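Local coordinates for phenylalanine--tRNA ligase beta subunit (Pyrococcus horikoshii, PDB 2CXI), which attaches L-phenylalanine to tRNA(Phe) at the expense of ATP as the beta subunit, here its N-terminal fragment, of an alpha2-beta2 tetramer, at residues L59-G64 / I123-K128; E116-Q121 / A255-K260. All coordinates share one frame; numbering follows the deposited sequence.

Interaction 1: L59-G64 / I123-K128; sequences LWSAEG and IQLQEK
Ser61 OG lies against Leu125 CD2 of helix 116-133 and donates a hydrogen bond of 2.6 Å to Glu63 OE1. The carboxylate oxygen is met nearly along its C-O axis. Ser61 is the N-cap of helix 62-72, so the contact sets the start of one helix against the side of another. The backbones are nearest here: the CA atoms of Ser61 and Leu125 are 6.0 Å apart. Leu125 holds its CG anti to the backbone N (chi1 -178°), and both methyls face Ser61 CB. Leu125 CD1 and Leu125 CD2 each lie 4.0 Å from Ser61 CB, and Leu125 CD2 is also 3.9 Å from Ser61 OG. Leu125 CD1 reaches the backbone too, 3.7 Å from Trp60 O. Leu125 also packs on Met250 and Ala253 of helix 240-255, and it is buried. One turn further along helix 116-133, the indole of Trp60 approaches Lys128. Trp60 NE1 is hydrogen-bonded to Asp53 O. The Lys128 chain bends at chi2 (-68°), and NZ is hydrogen-bonded to Lys3 O, off the indole. What Lys128 offers the indole is mostly backbone: Lys128 O meets the benzo ring obliquely, 3.6 Å from Trp60 CZ3.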
ATOM      1  N   LEU A  59      -5.821 -21.275  34.512  1.00 20.77           N
ATOM      2  CA  LEU A  59      -6.488 -21.231  35.797  1.00 22.77           C
ATOM      3  C   LEU A  59      -5.935 -20.166  36.691  1.00 22.96           C
ATOM      4  O   LEU A  59      -6.316 -20.127  37.868  1.00 26.43           O
ATOM      5  CB  LEU A  59      -6.388 -22.602  36.514  1.00 23.06           C
ATOM      6  CG  LEU A  59      -7.504 -23.639  36.349  1.00 24.78           C
ATOM      7  CD1 LEU A  59      -8.445 -23.340  35.215  1.00 27.14           C
ATOM      8  CD2 LEU A  59      -7.057 -25.118  36.297  1.00 25.77           C
ATOM      9  N   TRP A  60      -5.066 -19.298  36.180  1.00 20.42           N
ATOM     10  CA  TRP A  60      -4.378 -18.330  37.045  1.00 20.69           C
ATOM     11  C   TRP A  60      -4.888 -16.919  36.983  1.00 19.63           C
ATOM     12  O   TRP A  60      -4.101 -15.967  37.161  1.00 22.29           O
ATOM     13  CB  TRP A  60      -2.864 -18.310  36.782  1.00 19.89           C
ATOM     14  CG  TRP A  60      -2.196 -19.596  36.920  1.00 19.67           C
ATOM     15  CD1 TRP A  60      -2.670 -20.731  37.537  1.00 20.88           C
ATOM     16  CD2 TRP A  60      -0.906 -19.919  36.419  1.00 20.70           C
ATOM     17  NE1 TRP A  60      -1.747 -21.740  37.429  1.00 22.36           N
ATOM     18  CE2 TRP A  60      -0.654 -21.264  36.744  1.00 19.76           C
ATOM     19  CE3 TRP A  60       0.079 -19.197  35.704  1.00 20.40           C
ATOM     20  CZ2 TRP A  60       0.530 -21.914  36.390  1.00 22.65           C
ATOM     21  CZ3 TRP A  60       1.245 -19.852  35.347  1.00 18.89           C
ATOM     22  CH2 TRP A  60       1.459 -21.197  35.702  1.00 20.77           C
ATOM     23  N   SER A  61      -6.186 -16.745  36.712  1.00 18.31           N
ATOM     24  CA  SER A  61      -6.784 -15.429  36.787  1.00 17.18           C
ATOM     25  C   SER A  61      -8.262 -15.562  37.083  1.00 16.33           C
ATOM     26  O   SER A  61      -8.833 -16.662  36.964  1.00 16.43           O
ATOM     27  CB  SER A  61      -6.599 -14.668  35.444  1.00 16.94           C
ATOM     28  OG  SER A  61      -7.427 -15.261  34.449  1.00 19.83           O
ATOM     29  N   ALA A  62      -8.899 -14.423  37.355  1.00 14.64           N
ATOM     30  CA  ALA A  62     -10.360 -14.397  37.620  1.00 15.36           C
ATOM     31  C   ALA A  62     -11.145 -15.001  36.470  1.00 15.04           C
ATOM     32  O   ALA A  62     -12.144 -15.715  36.671  1.00 14.12           O
ATOM     33  CB  ALA A  62     -10.842 -12.961  37.852  1.00 14.76           C
ATOM     34  N   GLU A  63     -10.698 -14.689  35.243  1.00 14.62           N
ATOM     35  CA  GLU A  63     -11.447 -15.145  34.064  1.00 14.64           C
ATOM     36  C   GLU A  63     -11.459 -16.672  34.007  1.00 13.82           C
ATOM     37  O   GLU A  63     -12.494 -17.291  33.711  1.00 12.80           O
ATOM     38  CB  GLU A  63     -10.879 -14.554  32.743  1.00 14.94           C
ATOM     39  CG  GLU A  63     -10.861 -13.024  32.690  1.00 16.83           C
ATOM     40  CD  GLU A  63      -9.618 -12.401  33.324  1.00 18.76           C
ATOM     41  OE1 GLU A  63      -8.776 -13.110  33.910  1.00 25.63           O
ATOM     42  OE2 GLU A  63      -9.457 -11.184  33.223  1.00 24.77           O
ATOM     43  N   GLY A  64     -10.291 -17.273  34.229  1.00 14.04           N
ATOM     44  CA  GLY A  64     -10.137 -18.727  34.139  1.00 13.86           C
ATOM     45  C   GLY A  64     -10.843 -19.447  35.290  1.00 14.90           C
ATOM     46  O   GLY A  64     -11.436 -20.520  35.106  1.00 14.76           O
ATOM     47  N   ILE A 123      -3.005  -7.609  33.703  1.00 23.06           N
ATOM     48  CA  ILE A 123      -1.613  -7.388  34.131  1.00 23.19           C
ATOM     49  C   ILE A 123      -1.027  -8.485  35.046  1.00 22.34           C
ATOM     50  O   ILE A 123       0.114  -8.923  34.859  1.00 20.78           O
ATOM     51  CB  ILE A 123      -1.446  -5.970  34.796  1.00 23.41           C
ATOM     52  CG1 ILE A 123      -1.748  -4.859  33.768  1.00 24.64           C
ATOM     53  CG2 ILE A 123      -0.058  -5.816  35.435  1.00 23.27           C
ATOM     54  CD1 ILE A 123      -1.590  -3.383  34.298  1.00 25.67           C
ATOM     55  N   GLN A 124      -1.791  -8.907  36.049  1.00 21.53           N
ATOM     56  CA  GLN A 124      -1.329  -9.971  36.944  1.00 21.40           C
ATOM     57  C   GLN A 124      -1.138 -11.291  36.147  1.00 20.29           C
ATOM     58  O   GLN A 124      -0.161 -12.013  36.362  1.00 20.28           O
ATOM     59  CB  GLN A 124      -2.358 -10.193  38.027  1.00 20.08           C
ATOM     60  CG  GLN A 124      -1.983 -11.252  39.008  1.00 22.50           C
ATOM     61  CD  GLN A 124      -2.964 -11.326  40.167  1.00 23.32           C
ATOM     62  OE1 GLN A 124      -2.567 -11.212  41.327  1.00 25.83           O
ATOM     63  NE2 GLN A 124      -4.231 -11.574  39.855  1.00 19.81           N
ATOM     64  N   LEU A 125      -2.061 -11.568  35.233  1.00 20.02           N
ATOM     65  CA  LEU A 125      -1.982 -12.779  34.397  1.00 20.17           C
ATOM     66  C   LEU A 125      -0.732 -12.765  33.501  1.00 20.22           C
ATOM     67  O   LEU A 125       0.027 -13.749  33.391  1.00 19.24           O
ATOM     68  CB  LEU A 125      -3.273 -13.008  33.604  1.00 20.11           C
ATOM     69  CG  LEU A 125      -3.311 -14.288  32.738  1.00 19.56           C
ATOM     70  CD1 LEU A 125      -3.139 -15.541  33.587  1.00 19.76           C
ATOM     71  CD2 LEU A 125      -4.625 -14.325  31.957  1.00 21.00           C
ATOM     72  N   GLN A 126      -0.472 -11.608  32.931  1.00 19.91           N
ATOM     73  CA  GLN A 126       0.739 -11.385  32.162  1.00 20.97           C
ATOM     74  C   GLN A 126       1.985 -11.710  33.013  1.00 20.71           C
ATOM     75  O   GLN A 126       2.874 -12.458  32.586  1.00 18.96           O
ATOM     76  CB  GLN A 126       0.652  -9.943  31.624  1.00 21.39           C
ATOM     77  CG  GLN A 126       1.852  -9.288  31.173  1.00 25.30           C
ATOM     78  CD  GLN A 126       1.516  -7.897  30.617  1.00 27.75           C
ATOM     79  OE1 GLN A 126       2.211  -7.419  29.757  1.00 27.53           O
ATOM     80  NE2 GLN A 126       0.436  -7.274  31.103  1.00 26.33           N
ATOM     81  N   GLU A 127       2.027 -11.216  34.250  1.00 21.65           N
ATOM     82  CA  GLU A 127       3.146 -11.494  35.128  1.00 22.92           C
ATOM     83  C   GLU A 127       3.181 -12.948  35.581  1.00 21.63           C
ATOM     84  O   GLU A 127       4.245 -13.543  35.625  1.00 22.68           O
ATOM     85  CB  GLU A 127       3.124 -10.574  36.358  1.00 22.91           C
ATOM     86  CG  GLU A 127       3.208  -9.083  36.026  1.00 25.70           C
ATOM     87  CD  GLU A 127       2.868  -8.138  37.197  1.00 27.60           C
ATOM     88  OE1 GLU A 127       2.491  -8.594  38.321  1.00 33.34           O
ATOM     89  OE2 GLU A 127       2.979  -6.912  36.990  1.00 31.97           O
ATOM     90  N   LYS A 128       2.046 -13.503  35.989  1.00 21.67           N
ATOM     91  CA  LYS A 128       2.039 -14.907  36.496  1.00 20.30           C
ATOM     92  C   LYS A 128       2.423 -15.891  35.404  1.00 19.17           C
ATOM     93  O   LYS A 128       3.197 -16.821  35.636  1.00 18.16           O
ATOM     94  CB  LYS A 128       0.669 -15.287  37.052  1.00 20.86           C
ATOM     95  CG  LYS A 128       0.208 -14.405  38.210  1.00 22.75           C
ATOM     96  CD  LYS A 128       1.050 -14.605  39.490  1.00 22.75           C
ATOM     97  CE  LYS A 128       0.777 -13.463  40.460  1.00 27.28           C
ATOM     98  NZ  LYS A 128       1.441 -13.700  41.807  1.00 26.92           N
TER

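Interaction 2: E116-Q121 / A255-K260; sequences EDSLSQ and AERGGK
Ser118 and Arg257 are the closest backbone pair, with their CA atoms 8.1 Å apart, so side chains must bridge the gap between helix 116-133 and the turn that ends helix 240-255. That turn is a Schellman motif containing a type I beta turn from Ala255 to Gly258. Gly258, at positive phi (89°), is its C-prime residue, and Gly258 N bonds Ala255 O at 3.0 Å. Arg257 sits inside the turn and points toward the helix. Its chain is extended from CG to NE, which carries the guanidinium over to Ser118. There Ser118 CB sits over one face of the Arg257 guanidinium, 3.3 Å above the plane, not centred on the group but displaced to its margin. Ser118 CB is 3.4 Å from both Arg257 CD and Arg257 NE. The Ser118 hydroxyl turns back into its own helix start, where it is hydrogen-bonded to Asp115 N. The Arg257 charge is answered by two acids: NH1 forms a salt bridge with Asp10, and NE forms one with Glu63. No direct hydrogen bond joins the two segments. A water links them instead, donating to Ser118 O at 2.7 Å and accepting a weak bond from Arg257 NE at 2.8 Å. Gln121 crosses Arg257 at about a right angle, its amide plane 61° from that of the guanidinium. The meeting is apolar on the Gln121 side, since its amide is held by Asp5 O and Ala62 N. Where they cross, Gln121 CG is 3.7 Å from Arg257 NH1.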
ATOM      1  N   GLU A 116     -10.780  -1.024  36.664  1.00 25.13           N
ATOM      2  CA  GLU A 116      -9.674  -1.343  37.561  1.00 27.74           C
ATOM      3  C   GLU A 116      -9.492  -2.857  37.717  1.00 24.60           C
ATOM      4  O   GLU A 116      -8.377  -3.338  37.680  1.00 23.75           O
ATOM      5  CB  GLU A 116      -9.853  -0.710  38.959  1.00 27.59           C
ATOM      6  CG  GLU A 116      -9.460   0.777  39.028  1.00 34.19           C
ATOM      7  CD  GLU A 116      -9.790   1.423  40.377  1.00 35.84           C
ATOM      8  OE1 GLU A 116      -9.902   0.669  41.403  1.00 45.31           O
ATOM      9  OE2 GLU A 116      -9.937   2.687  40.420  1.00 44.44           O
ATOM     10  N   ASP A 117     -10.587  -3.579  37.946  1.00 23.40           N
ATOM     11  CA  ASP A 117     -10.513  -5.036  38.147  1.00 22.33           C
ATOM     12  C   ASP A 117     -10.014  -5.790  36.901  1.00 20.91           C
ATOM     13  O   ASP A 117      -9.123  -6.633  37.002  1.00 19.72           O
ATOM     14  CB  ASP A 117     -11.855  -5.583  38.561  1.00 21.71           C
ATOM     15  CG  ASP A 117     -12.132  -5.403  40.079  1.00 24.49           C
ATOM     16  OD1 ASP A 117     -11.274  -4.873  40.819  1.00 23.82           O
ATOM     17  OD2 ASP A 117     -13.197  -5.788  40.598  1.00 28.49           O
ATOM     18  N   SER A 118     -10.625  -5.531  35.752  1.00 20.90           N
ATOM     19  CA  SER A 118     -10.203  -6.235  34.513  1.00 21.45           C
ATOM     20  C   SER A 118      -8.789  -5.874  34.087  1.00 22.20           C
ATOM     21  O   SER A 118      -8.007  -6.746  33.679  1.00 21.17           O
ATOM     22  CB  SER A 118     -11.198  -6.073  33.374  1.00 21.16           C
ATOM     23  OG  SER A 118     -11.482  -4.731  33.073  1.00 23.09           O
ATOM     24  N   LEU A 119      -8.416  -4.604  34.212  1.00 21.76           N
ATOM     25  CA  LEU A 119      -7.038  -4.215  33.869  1.00 23.02           C
ATOM     26  C   LEU A 119      -5.995  -4.842  34.800  1.00 22.91           C
ATOM     27  O   LEU A 119      -4.911  -5.283  34.380  1.00 21.78           O
ATOM     28  CB  LEU A 119      -6.912  -2.679  33.899  1.00 23.42           C
ATOM     29  CG  LEU A 119      -5.611  -2.066  33.406  1.00 26.51           C
ATOM     30  CD1 LEU A 119      -5.286  -2.614  31.967  1.00 25.03           C
ATOM     31  CD2 LEU A 119      -5.797  -0.496  33.473  1.00 24.69           C
ATOM     32  N   SER A 120      -6.315  -4.894  36.086  1.00 21.84           N
ATOM     33  CA  SER A 120      -5.386  -5.460  37.007  1.00 21.82           C
ATOM     34  C   SER A 120      -5.273  -7.007  36.820  1.00 20.74           C
ATOM     35  O   SER A 120      -4.178  -7.549  36.914  1.00 20.72           O
ATOM     36  CB  SER A 120      -5.685  -4.997  38.454  1.00 23.17           C
ATOM     37  OG  SER A 120      -6.146  -6.051  39.242  1.00 28.03           O
ATOM     38  N   GLN A 121      -6.376  -7.698  36.532  1.00 20.13           N
ATOM     39  CA  GLN A 121      -6.317  -9.127  36.223  1.00 20.00           C
ATOM     40  C   GLN A 121      -5.431  -9.443  34.971  1.00 21.08           C
ATOM     41  O   GLN A 121      -4.620 -10.401  34.951  1.00 19.64           O
ATOM     42  CB  GLN A 121      -7.727  -9.676  36.012  1.00 18.53           C
ATOM     43  CG  GLN A 121      -8.512  -9.902  37.304  1.00 21.08           C
ATOM     44  CD  GLN A 121      -7.729 -10.797  38.267  1.00 19.19           C
ATOM     45  OE1 GLN A 121      -7.426 -11.951  37.941  1.00 19.08           O
ATOM     46  NE2 GLN A 121      -7.312 -10.233  39.394  1.00 20.31           N
ATOM     47  N   ALA A 255     -11.756 -12.885  26.016  1.00 17.63           N
ATOM     48  CA  ALA A 255     -13.066 -13.295  25.488  1.00 18.00           C
ATOM     49  C   ALA A 255     -14.133 -13.425  26.602  1.00 19.70           C
ATOM     50  O   ALA A 255     -15.325 -13.139  26.382  1.00 18.26           O
ATOM     51  CB  ALA A 255     -12.955 -14.573  24.687  1.00 17.62           C
ATOM     52  N   GLU A 256     -13.702 -13.823  27.802  1.00 19.45           N
ATOM     53  CA  GLU A 256     -14.650 -13.910  28.955  1.00 20.46           C
ATOM     54  C   GLU A 256     -15.189 -12.563  29.390  1.00 19.59           C
ATOM     55  O   GLU A 256     -16.221 -12.494  30.082  1.00 20.25           O
ATOM     56  CB  GLU A 256     -14.006 -14.573  30.191  1.00 20.55           C
ATOM     57  CG  GLU A 256     -13.729 -16.063  30.034  1.00 24.69           C
ATOM     58  CD  GLU A 256     -14.977 -16.922  29.907  1.00 29.02           C
ATOM     59  OE1 GLU A 256     -15.940 -16.796  30.700  1.00 29.43           O
ATOM     60  OE2 GLU A 256     -14.993 -17.714  28.974  1.00 29.01           O
ATOM     61  N   ARG A 257     -14.479 -11.499  29.029  1.00 17.82           N
ATOM     62  CA  ARG A 257     -14.903 -10.115  29.245  1.00 17.99           C
ATOM     63  C   ARG A 257     -15.594  -9.508  27.994  1.00 17.86           C
ATOM     64  O   ARG A 257     -15.724  -8.281  27.882  1.00 17.90           O
ATOM     65  CB  ARG A 257     -13.667  -9.254  29.626  1.00 18.52           C
ATOM     66  CG  ARG A 257     -12.849  -9.878  30.781  1.00 20.54           C
ATOM     67  CD  ARG A 257     -12.145  -8.868  31.620  1.00 25.80           C
ATOM     68  NE  ARG A 257     -11.522  -9.409  32.840  1.00 25.55           N
ATOM     69  CZ  ARG A 257     -12.096  -9.445  34.039  1.00 22.03           C
ATOM     70  NH1 ARG A 257     -11.417  -9.950  35.050  1.00 21.00           N
ATOM     71  NH2 ARG A 257     -13.338  -9.023  34.223  1.00 19.16           N
ATOM     72  N   GLY A 258     -16.017 -10.350  27.051  1.00 16.65           N
ATOM     73  CA  GLY A 258     -16.758  -9.847  25.891  1.00 17.17           C
ATOM     74  C   GLY A 258     -15.847  -9.454  24.731  1.00 18.20           C
ATOM     75  O   GLY A 258     -16.335  -9.020  23.676  1.00 17.15           O
ATOM     76  N   GLY A 259     -14.527  -9.609  24.901  1.00 17.20           N
ATOM     77  CA  GLY A 259     -13.575  -9.323  23.808  1.00 16.82           C
ATOM     78  C   GLY A 259     -13.796 -10.158  22.553  1.00 16.72           C
ATOM     79  O   GLY A 259     -14.079 -11.367  22.613  1.00 17.08           O
ATOM     80  N   LYS A 260     -13.644  -9.528  21.397  1.00 18.01           N
ATOM     81  CA  LYS A 260     -13.751 -10.239  20.103  1.00 19.54           C
ATOM     82  C   LYS A 260     -12.342 -10.484  19.569  1.00 17.27           C
ATOM     83  O   LYS A 260     -11.587  -9.546  19.364  1.00 18.96           O
ATOM     84  CB  LYS A 260     -14.671  -9.456  19.132  1.00 20.25           C
ATOM     85  CG  LYS A 260     -16.107  -9.289  19.763  1.00 22.58           C
ATOM     86  CD  LYS A 260     -17.052  -8.461  18.896  1.00 25.32           C
ATOM     87  CE  LYS A 260     -18.443  -8.338  19.580  1.00 31.40           C
ATOM     88  NZ  LYS A 260     -19.064  -6.978  19.290  1.00 39.23           N
TER
HETATM   89  O   HOH W   1      -8.960  -8.645  32.019  1.00 34.96           O

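In the fold
Interactions 1 and 2 have centres 10 Å apart and share helix 116-133. Residues 116-121 serve interaction 2, and residues 123-128 serve interaction 1. Along the chain the segments alternate: 59-64, 116-121, 123-128, then 255-260. The two contacts touch directly through the Glu63-Arg257 salt bridge and a probable hydrogen bond from Ala62 N to Gln121 OE1. Helix 116-133 and the turn after helix 240-255 belong to the B3/4 domain, associated with amino acid editing in this enzyme family. Residues 59-64 lead into helix 62-72, nearer the N-terminus. Together the contacts join the start of helix 62-72 to helix 116-133, and that helix to the turn between helix 240-255 and strand 260-267 of the mixed sheet.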